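Local coordinates for flagellar biosynthetic protein FliP (Thermotoga maritima MSB8, PDB 5H72) that probably takes part in flagellum-specific protein export as a membrane component of the type III export gate, represented here by its periplasmic domain, at residues R28-M33 with A66-A71; F32-L37 with A58-A63; K38-E43 with L77-K82. All blocks are in the same frame, centred on the assembly; numbering follows the deposited sequence.

Interaction 1: residues R28-M33 with A66-A71; sequences RIREFM and AVLIPA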
# COMPACT_ATOMS: atom_id res chain seq x y z
N ARG A 28 12.78 -3.57 5.97
CA ARG A 28 12.91 -2.50 4.98
C ARG A 28 11.81 -1.45 5.17
O ARG A 28 12.06 -0.26 5.15
CB ARG A 28 12.86 -3.08 3.57
CG ARG A 28 12.87 -2.05 2.46
CD ARG A 28 14.29 -1.63 2.04
NE ARG A 28 15.01 -0.89 3.08
CZ ARG A 28 14.99 0.44 3.21
NH1 ARG A 28 14.26 1.19 2.40
NH2 ARG A 28 15.69 1.02 4.17
N ILE A 29 10.58 -1.91 5.38
CA ILE A 29 9.45 -1.00 5.52
C ILE A 29 9.54 -0.21 6.83
O ILE A 29 9.28 0.98 6.84
CB ILE A 29 8.11 -1.76 5.45
CG1 ILE A 29 7.96 -2.37 4.05
CG2 ILE A 29 6.94 -0.84 5.73
CD1 ILE A 29 6.78 -3.31 3.92
N ARG A 30 9.94 -0.87 7.92
CA ARG A 30 10.18 -0.16 9.17
C ARG A 30 11.23 0.93 8.99
O ARG A 30 11.03 2.06 9.43
CB ARG A 30 10.64 -1.11 10.28
CG ARG A 30 9.51 -1.95 10.86
CD ARG A 30 10.01 -2.80 12.02
NE ARG A 30 10.52 -1.99 13.12
CZ ARG A 30 9.75 -1.50 14.09
NH1 ARG A 30 8.45 -1.72 14.10
NH2 ARG A 30 10.29 -0.78 15.07
N GLU A 31 12.32 0.58 8.31
CA GLU A 31 13.43 1.52 8.09
C GLU A 31 13.01 2.76 7.29
O GLU A 31 13.44 3.86 7.62
CB GLU A 31 14.61 0.82 7.39
CG GLU A 31 15.43 -0.09 8.30
CD GLU A 31 16.61 -0.77 7.58
OE1 GLU A 31 16.76 -0.58 6.35
OE2 GLU A 31 17.39 -1.50 8.25
N PHE A 32 12.17 2.61 6.27
CA PHE A 32 11.80 3.80 5.51
C PHE A 32 10.68 4.58 6.22
O PHE A 32 10.62 5.79 6.10
CB PHE A 32 11.47 3.48 4.02
CG PHE A 32 10.08 2.99 3.72
CD1 PHE A 32 8.96 3.81 3.88
CD2 PHE A 32 9.89 1.74 3.14
CE1 PHE A 32 7.69 3.37 3.57
CE2 PHE A 32 8.61 1.29 2.81
CZ PHE A 32 7.51 2.10 3.03
N MET A 33 9.82 3.90 6.98
CA MET A 33 8.85 4.61 7.79
C MET A 33 9.59 5.47 8.82
O MET A 33 9.32 6.67 8.95
CB MET A 33 7.88 3.64 8.49
CG MET A 33 6.88 3.01 7.55
SD MET A 33 5.52 2.14 8.37
CE MET A 33 6.39 0.91 9.34
N ALA A 66 2.13 -1.62 15.17
CA ALA A 66 0.79 -1.12 15.51
C ALA A 66 0.80 0.35 15.89
O ALA A 66 -0.23 1.03 15.83
CB ALA A 66 0.18 -1.94 16.64
N VAL A 67 1.97 0.83 16.29
CA VAL A 67 2.17 2.23 16.62
C VAL A 67 2.88 2.94 15.49
O VAL A 67 2.50 4.04 15.08
CB VAL A 67 3.02 2.39 17.93
CG1 VAL A 67 3.49 3.82 18.11
CG2 VAL A 67 2.24 1.91 19.14
N LEU A 68 3.93 2.30 14.98
CA LEU A 68 4.79 2.92 13.97
C LEU A 68 4.03 3.24 12.68
O LEU A 68 4.13 4.34 12.16
CB LEU A 68 5.98 2.01 13.66
CG LEU A 68 7.11 2.55 12.78
CD1 LEU A 68 7.72 3.82 13.38
CD2 LEU A 68 8.18 1.48 12.59
N ILE A 69 3.24 2.30 12.19
CA ILE A 69 2.54 2.49 10.93
C ILE A 69 1.50 3.62 10.99
O ILE A 69 1.48 4.47 10.10
CB ILE A 69 1.88 1.16 10.45
CG1 ILE A 69 2.97 0.13 10.17
CG2 ILE A 69 1.05 1.39 9.21
CD1 ILE A 69 2.43 -1.23 9.88
N PRO A 70 0.64 3.66 12.04
CA PRO A 70 -0.27 4.81 12.10
C PRO A 70 0.44 6.16 12.25
O PRO A 70 -0.00 7.15 11.67
CB PRO A 70 -1.12 4.51 13.35
CG PRO A 70 -1.03 3.06 13.54
CD PRO A 70 0.34 2.67 13.09
N ALA A 71 1.54 6.20 13.01
CA ALA A 71 2.30 7.44 13.16
C ALA A 71 2.86 7.87 11.82
O ALA A 71 2.86 9.06 11.48
CB ALA A 71 3.42 7.26 14.17
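Met33 reaches from helix 17-39 to helix 65-80 and lays its terminal methyl between Leu68 and Ile69: CE sits 3.8 Å from Leu68 CD2 and 3.6 Å from Ile69 CG1. The extended chain turns only at its last bond (chi3 -59°), which brings SD as well as CE against Ile69 CG1, with SD 3.7 Å away. Met33 and Leu68 form the enclosed part of the contact, while Ile69 lies at its solvent margin; the axes of the two segments approach to 10.5 Å at 49°. On the other side of Leu68 is the partly exposed Arg30, whose chain bends at chi3 (62°) and carries the guanidinium over the leucine. CD2 of Leu68 lies against one face of that group, off-centre, 3.5 Å from Arg30 NH1. NH1 and NH2 bond Asn65 OD1 and Ala63 O. Replacing Arg30 by alanine is likely to leave Asn65 OD1 and Ala63 O without these donors and to uncover the Leu68 methyl on that side. No hydrogen bond crosses between the segments: the helices meet here by apolar packing, while the polar end of Arg30 is hydrogen-bonded to the start of helix 65-80 and the loop before it.

Interaction 2: residues F32-L37 with A58-A63; sequences FMINEL and AKIEEA
Ile34 overlaps Ile60 through its branch methyl, CG2 lying 3.8 Å from Ile60 CD1, as the two side chains run past each other in opposite directions. The contact packs helix 17-39 of this all-helical domain against the connection between helices 43-52 and 65-80, at a short 3-10 turn spanning residues 60-62. Within that turn Glu62 N bonds Lys59 O and Ala63 N bonds Ile60 O, and Ile60 points toward the helix from this turn. Its CG1 takes the crowded position between backbone N and carbonyl carbon (chi1 63°), and the straight continuation to CD1 ends beside Ile34 CG2, with Leu37 CB more loosely placed at 4.4 Å. Ile60 also touches Val46 and Phe47 of helix 43-52, so this one side chain is shared between two helices. The other arm of Ile34 does separate work: CD1 meets the aliphatic part of Glu61 at about a right angle, where the glutamate bends at chi2 (85°). Its carboxylate is directed to Lys38, one turn beyond Ile34 on helix 17-39, in a salt bridge through OE2. The hydrocarbon part of the glutamate therefore lies over the isoleucine while its charge is paired beyond it, the nearest approach being Ile34 CD1 to Glu61 CG at 4.0 Å.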
# COMPACT_ATOMS: atom_id res chain seq x y z
N PHE A 32 12.17 2.61 6.27
CA PHE A 32 11.80 3.80 5.51
C PHE A 32 10.68 4.58 6.22
O PHE A 32 10.62 5.79 6.10
CB PHE A 32 11.47 3.48 4.02
CG PHE A 32 10.08 2.99 3.72
CD1 PHE A 32 8.96 3.81 3.88
CD2 PHE A 32 9.89 1.74 3.14
CE1 PHE A 32 7.69 3.37 3.57
CE2 PHE A 32 8.61 1.29 2.81
CZ PHE A 32 7.51 2.10 3.03
N MET A 33 9.82 3.90 6.98
CA MET A 33 8.85 4.61 7.79
C MET A 33 9.59 5.47 8.82
O MET A 33 9.32 6.67 8.95
CB MET A 33 7.88 3.64 8.49
CG MET A 33 6.88 3.01 7.55
SD MET A 33 5.52 2.14 8.37
CE MET A 33 6.39 0.91 9.34
N ILE A 34 10.54 4.85 9.51
CA ILE A 34 11.34 5.56 10.50
C ILE A 34 12.10 6.73 9.87
O ILE A 34 12.12 7.83 10.41
CB ILE A 34 12.31 4.59 11.20
CG1 ILE A 34 11.53 3.71 12.18
CG2 ILE A 34 13.41 5.35 11.93
CD1 ILE A 34 12.30 2.52 12.68
N ASN A 35 12.72 6.50 8.72
CA ASN A 35 13.46 7.55 8.03
C ASN A 35 12.57 8.73 7.64
O ASN A 35 12.96 9.88 7.81
CB ASN A 35 14.16 6.99 6.80
CG ASN A 35 15.03 8.01 6.09
OD1 ASN A 35 14.76 8.39 4.96
ND2 ASN A 35 16.09 8.45 6.76
N GLU A 36 11.38 8.43 7.13
CA GLU A 36 10.40 9.46 6.75
C GLU A 36 9.99 10.28 7.97
O GLU A 36 9.83 11.50 7.88
CB GLU A 36 9.16 8.84 6.11
CG GLU A 36 9.29 8.55 4.62
CD GLU A 36 9.37 9.82 3.78
OE1 GLU A 36 8.39 10.59 3.75
OE2 GLU A 36 10.42 10.04 3.15
N LEU A 37 9.80 9.60 9.10
CA LEU A 37 9.37 10.26 10.32
C LEU A 37 10.46 11.18 10.87
O LEU A 37 10.16 12.27 11.35
CB LEU A 37 8.97 9.22 11.37
CG LEU A 37 7.60 8.55 11.20
CD1 LEU A 37 7.51 7.31 12.06
CD2 LEU A 37 6.45 9.49 11.53
N ALA A 58 11.73 4.47 24.49
CA ALA A 58 12.70 5.56 24.59
C ALA A 58 13.02 6.18 23.22
O ALA A 58 13.36 7.36 23.13
CB ALA A 58 13.98 5.08 25.26
N LYS A 59 12.93 5.37 22.17
CA LYS A 59 13.17 5.85 20.80
C LYS A 59 12.23 5.18 19.81
O LYS A 59 11.72 4.09 20.08
CB LYS A 59 14.62 5.62 20.41
CG LYS A 59 15.11 4.22 20.64
CD LYS A 59 16.57 4.28 21.04
CE LYS A 59 17.36 3.09 20.53
NZ LYS A 59 18.82 3.34 20.73
N ILE A 60 12.00 5.81 18.66
CA ILE A 60 10.95 5.33 17.76
C ILE A 60 11.28 3.98 17.14
O ILE A 60 10.37 3.26 16.70
CB ILE A 60 10.62 6.35 16.65
CG1 ILE A 60 11.82 6.58 15.73
CG2 ILE A 60 10.15 7.67 17.25
CD1 ILE A 60 11.47 7.43 14.52
N GLU A 61 12.55 3.60 17.15
CA GLU A 61 12.90 2.28 16.63
C GLU A 61 12.36 1.16 17.51
O GLU A 61 12.39 0.00 17.11
CB GLU A 61 14.41 2.12 16.49
CG GLU A 61 15.06 3.06 15.48
CD GLU A 61 15.37 4.42 16.07
OE1 GLU A 61 14.86 4.72 17.17
OE2 GLU A 61 16.14 5.18 15.45
N GLU A 62 11.88 1.49 18.70
CA GLU A 62 11.33 0.47 19.60
C GLU A 62 9.80 0.38 19.49
O GLU A 62 9.18 -0.48 20.11
CB GLU A 62 11.74 0.75 21.05
CG GLU A 62 13.25 0.89 21.26
CD GLU A 62 13.60 1.53 22.59
OE1 GLU A 62 12.69 2.06 23.28
OE2 GLU A 62 14.80 1.52 22.96
N ALA A 63 9.18 1.27 18.73
CA ALA A 63 7.74 1.20 18.55
C ALA A 63 7.36 0.01 17.67
O ALA A 63 7.95 -0.20 16.61
CB ALA A 63 7.21 2.49 17.95

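Interaction 3: residues K38-E43 with L77-K82; sequences KNHHNE and LEVAFK
A Schellman motif closes helix 17-39 here, and the turn that follows it leans on the last turn of helix 65-80 near the end of the chain. His41, with positive phi, is the C-prime residue: His41 N returns to Lys38 O at 2.9 Å, and Asn42 N returns to Leu37 O. On this turn His40 and Asn42 both point toward helix 65-80, with Val79 meeting the pair. Val79 CG2 lies over one face of the His40 imidazole, 4.2 Å from the ring centroid and 28° off the ring normal, a CH-pi contact. Its nearest ring atom is His40 CG at 3.9 Å. The methyl therefore sits toward the root of the ring, and the two side chains cross at about a right angle. The same CG2 touches the amide of Asn42, with OD1 3.8 Å from it. That position follows from the valine torsion, which sets CG1 anti to the backbone N (chi1 179°) and turns CG2 to the side where both residues can reach it.

Asn42 also approaches Glu78, ND2 lying 3.3 Å from Glu78 OE1. The angle is too poor for a hydrogen bond; the amide and carboxylate planes stand 60° apart and the chains slide past each other in opposite directions. The carboxylate instead accepts a hydrogen bond at OE1 from Asn45 ND2, near the start of helix 43-52, so Glu78 ties the end of helix 65-80 to helix 43-52, which follows the turn. Arg28 of the second subunit packs on both His40 and Val79, placing this partly exposed surface at a subunit contact. The whole is a Schellman C-cap turn, with its loop side chains laid against a neighbouring helix.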
# COMPACT_ATOMS: atom_id res chain seq x y z
N LYS A 38 11.71 10.75 10.79
CA LYS A 38 12.82 11.57 11.27
C LYS A 38 13.05 12.74 10.34
O LYS A 38 13.16 13.88 10.79
CB LYS A 38 14.10 10.75 11.40
CG LYS A 38 14.06 9.76 12.55
CD LYS A 38 15.43 9.18 12.83
CE LYS A 38 15.36 8.15 13.96
NZ LYS A 38 16.70 7.55 14.26
N ASN A 39 13.13 12.47 9.04
CA ASN A 39 13.47 13.50 8.08
C ASN A 39 12.42 14.61 8.01
O ASN A 39 12.73 15.73 7.62
CB ASN A 39 13.70 12.88 6.70
CG ASN A 39 15.04 12.12 6.62
OD1 ASN A 39 15.94 12.33 7.44
ND2 ASN A 39 15.17 11.23 5.64
N HIS A 40 11.19 14.32 8.43
CA HIS A 40 10.15 15.35 8.49
C HIS A 40 9.81 15.74 9.93
O HIS A 40 8.83 16.44 10.18
CB HIS A 40 8.90 14.87 7.75
CG HIS A 40 9.13 14.60 6.29
ND1 HIS A 40 9.33 15.60 5.37
CD2 HIS A 40 9.18 13.44 5.61
CE1 HIS A 40 9.50 15.07 4.17
NE2 HIS A 40 9.42 13.75 4.29
N HIS A 41 10.64 15.30 10.88
CA HIS A 41 10.54 15.73 12.28
C HIS A 41 9.17 15.45 12.85
O HIS A 41 8.56 16.31 13.49
CB HIS A 41 10.87 17.22 12.40
CG HIS A 41 12.12 17.62 11.67
ND1 HIS A 41 12.10 18.13 10.39
CD2 HIS A 41 13.42 17.53 12.02
CE1 HIS A 41 13.34 18.36 9.99
NE2 HIS A 41 14.17 18.00 10.96
N ASN A 42 8.69 14.24 12.61
CA ASN A 42 7.37 13.83 13.03
C ASN A 42 7.42 12.76 14.09
O ASN A 42 6.41 12.11 14.37
CB ASN A 42 6.56 13.32 11.82
CG ASN A 42 5.97 14.43 11.00
OD1 ASN A 42 5.92 14.37 9.77
ND2 ASN A 42 5.51 15.47 11.68
N GLU A 43 8.59 12.55 14.69
CA GLU A 43 8.75 11.47 15.67
C GLU A 43 7.72 11.53 16.79
O GLU A 43 7.33 10.50 17.32
CB GLU A 43 10.15 11.48 16.28
CG GLU A 43 11.29 11.50 15.29
CD GLU A 43 11.72 12.92 14.94
OE1 GLU A 43 10.91 13.86 15.13
OE2 GLU A 43 12.87 13.10 14.48
N LEU A 77 0.41 12.47 5.90
CA LEU A 77 -0.72 13.35 5.61
C LEU A 77 -0.39 14.78 6.05
O LEU A 77 -0.65 15.72 5.31
CB LEU A 77 -1.99 12.83 6.29
CG LEU A 77 -2.52 11.53 5.68
CD1 LEU A 77 -3.51 10.83 6.60
CD2 LEU A 77 -3.15 11.78 4.30
N GLU A 78 0.21 14.93 7.23
CA GLU A 78 0.64 16.25 7.71
C GLU A 78 1.56 16.94 6.71
O GLU A 78 1.40 18.12 6.43
CB GLU A 78 1.35 16.13 9.07
CG GLU A 78 0.39 15.82 10.23
CD GLU A 78 1.05 15.00 11.34
OE1 GLU A 78 2.28 14.78 11.28
OE2 GLU A 78 0.33 14.58 12.27
N VAL A 79 2.53 16.21 6.17
CA VAL A 79 3.41 16.78 5.16
C VAL A 79 2.66 17.02 3.86
O VAL A 79 2.86 18.04 3.20
CB VAL A 79 4.65 15.88 4.91
CG1 VAL A 79 5.56 16.49 3.82
CG2 VAL A 79 5.43 15.67 6.20
N ALA A 80 1.77 16.09 3.49
CA ALA A 80 1.04 16.19 2.22
C ALA A 80 0.17 17.45 2.13
O ALA A 80 0.13 18.12 1.10
CB ALA A 80 0.18 14.95 2.00
N PHE A 81 -0.51 17.76 3.23
CA PHE A 81 -1.39 18.91 3.30
C PHE A 81 -0.70 20.09 3.98
O PHE A 81 -1.29 20.79 4.80
CB PHE A 81 -2.68 18.53 4.03
CG PHE A 81 -3.39 17.38 3.38
CD1 PHE A 81 -3.64 17.39 2.02
CD2 PHE A 81 -3.76 16.26 4.12
CE1 PHE A 81 -4.27 16.33 1.41
CE2 PHE A 81 -4.39 15.20 3.51
CZ PHE A 81 -4.65 15.23 2.16
N LYS A 82 0.56 20.27 3.59
CA LYS A 82 1.47 21.30 4.11
C LYS A 82 1.99 20.88 5.47
O LYS A 82 3.11 21.23 5.85
CB LYS A 82 0.81 22.68 4.17
CG LYS A 82 1.52 23.68 5.06
CD LYS A 82 1.01 23.62 6.50
CE LYS A 82 2.12 23.85 7.51
NZ LYS A 82 1.59 23.85 8.90

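Helix 17-39 serves all three contacts: the segments of interactions 1 and 2 overlap at Phe32 and Met33, and interaction 3 takes over at its C-terminal end. The centres of interactions 1 and 2 lie about 7 Å apart, and Leu37 CD1 joins them by touching Leu68 CD1 at 3.7 Å. Interaction 3 is about 13 Å from either centre. It meets interaction 2 through the salt bridge from Lys38 NZ to Glu61 OE2 at 2.7 Å, but does not touch interaction 1, the nearest atoms being about 5 Å apart. Interactions 1 and 3 both join helix 65-80 to residues of helix 17-39 or its end, at different points along its length. All three also border the second subunit.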